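Local atomic coordinates of RILP-like protein 2 (Mus musculus, PDB entry 4KP3), a protein that takes part in cell shape and neuronal morphogenesis, promoting the formation and upkeep of dendritic spines, and in protein transport, including transport away from primary cilia. Residues Asp35-Ile40 with Glu69-Leu74. Sequence-based numbering, arbitrary orientation.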
loop_
_atom_site.group_PDB
_atom_site.type_symbol
_atom_site.label_atom_id
_atom_site.label_comp_id
_atom_site.label_asym_id
_atom_site.label_seq_id
_atom_site.Cartn_x
_atom_site.Cartn_y
_atom_site.Cartn_z
ATOM N N ASP E 35 9.242 -4.748 -14.618
ATOM C CA ASP E 35 8.562 -3.603 -15.226
ATOM C C ASP E 35 7.137 -3.441 -14.691
ATOM O O ASP E 35 6.702 -2.324 -14.410
ATOM C CB ASP E 35 8.527 -3.730 -16.751
ATOM C CG ASP E 35 9.856 -3.385 -17.397
ATOM O OD1 ASP E 35 10.629 -2.620 -16.785
ATOM O OD2 ASP E 35 10.121 -3.874 -18.517
ATOM N N ASP E 36 6.420 -4.556 -14.558
ATOM C CA ASP E 36 5.063 -4.537 -14.014
ATOM C C ASP E 36 5.044 -3.997 -12.588
ATOM O O ASP E 36 4.144 -3.250 -12.208
ATOM C CB ASP E 36 4.443 -5.934 -14.038
ATOM C CG ASP E 36 4.181 -6.432 -15.443
ATOM O OD1 ASP E 36 3.991 -5.594 -16.349
ATOM O OD2 ASP E 36 4.159 -7.665 -15.635
ATOM N N VAL E 37 6.049 -4.375 -11.805
ATOM C CA VAL E 37 6.167 -3.903 -10.432
ATOM C C VAL E 37 6.390 -2.388 -10.421
ATOM O O VAL E 37 5.752 -1.661 -9.657
ATOM C CB VAL E 37 7.318 -4.628 -9.693
ATOM C CG1 VAL E 37 7.528 -4.052 -8.303
ATOM C CG2 VAL E 37 7.042 -6.119 -9.624
ATOM N N TYR E 38 7.289 -1.924 -11.283
ATOM C CA TYR E 38 7.554 -0.493 -11.442
ATOM C C TYR E 38 6.292 0.286 -11.822
ATOM O O TYR E 38 6.065 1.393 -11.332
ATOM C CB TYR E 38 8.643 -0.265 -12.491
ATOM C CG TYR E 38 9.946 -0.966 -12.184
ATOM C CD1 TYR E 38 10.302 -1.267 -10.876
ATOM C CD2 TYR E 38 10.815 -1.336 -13.202
ATOM C CE1 TYR E 38 11.483 -1.909 -10.588
ATOM C CE2 TYR E 38 12.004 -1.982 -12.923
ATOM C CZ TYR E 38 12.333 -2.265 -11.613
ATOM O OH TYR E 38 13.516 -2.908 -11.325
ATOM N N ASP E 39 5.477 -0.301 -12.694
ATOM C CA ASP E 39 4.222 0.320 -13.106
ATOM C C ASP E 39 3.265 0.472 -11.926
ATOM O O ASP E 39 2.731 1.555 -11.694
ATOM C CB ASP E 39 3.553 -0.483 -14.226
ATOM C CG ASP E 39 4.275 -0.350 -15.555
ATOM O OD1 ASP E 39 5.107 0.572 -15.697
ATOM O OD2 ASP E 39 4.004 -1.164 -16.462
ATOM N N ILE E 40 3.065 -0.618 -11.185
ATOM C CA ILE E 40 2.224 -0.617 -9.992
ATOM C C ILE E 40 2.707 0.432 -8.997
ATOM O O ILE E 40 1.906 1.138 -8.381
ATOM C CB ILE E 40 2.231 -2.003 -9.305
ATOM C CG1 ILE E 40 1.611 -3.061 -10.219
ATOM C CG2 ILE E 40 1.482 -1.964 -7.976
ATOM C CD1 ILE E 40 1.732 -4.484 -9.682
ATOM N N GLU E 69 9.380 -3.115 -2.847
ATOM C CA GLU E 69 10.770 -3.567 -2.917
ATOM C C GLU E 69 10.882 -5.090 -2.795
ATOM O O GLU E 69 11.608 -5.736 -3.562
ATOM C CB GLU E 69 11.616 -2.889 -1.830
ATOM C CG GLU E 69 12.009 -1.448 -2.143
ATOM C CD GLU E 69 12.709 -0.751 -0.987
ATOM O OE1 GLU E 69 12.590 -1.217 0.164
ATOM O OE2 GLU E 69 13.377 0.274 -1.234
ATOM N N MET E 70 10.155 -5.658 -1.836
ATOM C CA MET E 70 10.188 -7.102 -1.617
ATOM C C MET E 70 9.561 -7.817 -2.798
ATOM O O MET E 70 10.043 -8.867 -3.226
ATOM C CB MET E 70 9.487 -7.478 -0.307
ATOM C CG MET E 70 10.222 -6.958 0.920
ATOM S SD MET E 70 9.461 -7.396 2.487
ATOM C CE MET E 70 7.805 -6.802 2.227
ATOM N N LEU E 71 8.497 -7.226 -3.332
ATOM C CA LEU E 71 7.838 -7.750 -4.519
ATOM C C LEU E 71 8.787 -7.731 -5.715
ATOM O O LEU E 71 8.895 -8.723 -6.433
ATOM C CB LEU E 71 6.577 -6.941 -4.827
ATOM C CG LEU E 71 5.703 -7.461 -5.967
ATOM C CD1 LEU E 71 5.145 -8.808 -5.606
ATOM C CD2 LEU E 71 4.573 -6.496 -6.268
ATOM N N GLU E 72 9.472 -6.606 -5.926
ATOM C CA GLU E 72 10.458 -6.505 -7.004
ATOM C C GLU E 72 11.513 -7.603 -6.901
ATOM O O GLU E 72 11.774 -8.316 -7.875
ATOM C CB GLU E 72 11.160 -5.138 -7.022
ATOM C CG GLU E 72 12.133 -4.999 -8.210
ATOM C CD GLU E 72 13.187 -3.912 -8.030
ATOM O OE1 GLU E 72 13.158 -3.197 -7.006
ATOM O OE2 GLU E 72 14.055 -3.781 -8.923
ATOM N N THR E 73 12.109 -7.740 -5.717
ATOM C CA THR E 73 13.158 -8.735 -5.498
ATOM C C THR E 73 12.704 -10.157 -5.841
ATOM O O THR E 73 13.361 -10.846 -6.623
ATOM C CB THR E 73 13.696 -8.696 -4.056
ATOM O OG1 THR E 73 14.230 -7.394 -3.778
ATOM C CG2 THR E 73 14.787 -9.739 -3.863
ATOM N N LEU E 74 11.578 -10.585 -5.273
ATOM C CA LEU E 74 11.065 -11.934 -5.520
ATOM C C LEU E 74 10.727 -12.171 -6.989
ATOM O O LEU E 74 10.965 -13.258 -7.515
ATOM C CB LEU E 74 9.847 -12.234 -4.639
ATOM C CG LEU E 74 10.141 -12.413 -3.150
ATOM C CD1 LEU E 74 8.896 -12.858 -2.409
ATOM C CD2 LEU E 74 11.267 -13.409 -2.948
#
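Glu72 and Val37 meet where helices 34-49 and 55-100 run side by side in nearly opposite directions, their local axes 9.6 Å apart and 167° from parallel. Val37 points toward the other helix and divides its two methyls between neighbouring residues. CG1 rests 4.0 Å from Glu72 CB and equally near the Glu72 backbone N. The other methyl, Val37 CG2, lies 4.1 Å from Leu71 CG. Met68 and Val75 on helix 55-100, one turn before and one after Leu71 and Glu72, also touch this valine.

The rest of Glu72 serves Tyr38. With CG anti to the backbone N (chi1 -176°) and the chain extended beyond it, the carboxylate is carried out to the rim of the tyrosine ring. Tyr38 OH donates a hydrogen bond of 2.6 Å to Glu72 OE2. This oxygen sits at the ring edge, in the plane of the ring, yet the hydroxyl meets it from above the carboxylate plane, the two flat groups being turned 74° against each other. The glutamate CG passes 4.0 Å from Tyr38 CE1, adding an apolar touch beside the polar one. Replacing Glu72 with an alanine would probably leave the Tyr38 hydroxyl without this acceptor and its ring freer to turn.

The contact joins the two arms of the helical hairpin of the RILP homology 1 domain near the start of helix 34-49, well away from the turn between them. Beyond it, Leu71 packs on Leu74 of the second subunit, whereas Val37, Tyr38 and Glu72 also touch the chain of another protein. An apolar seam of valine and leucine is thus flanked by one short phenol-carboxylate bond, which ties the two helices together beside a surface engaged by the partner protein.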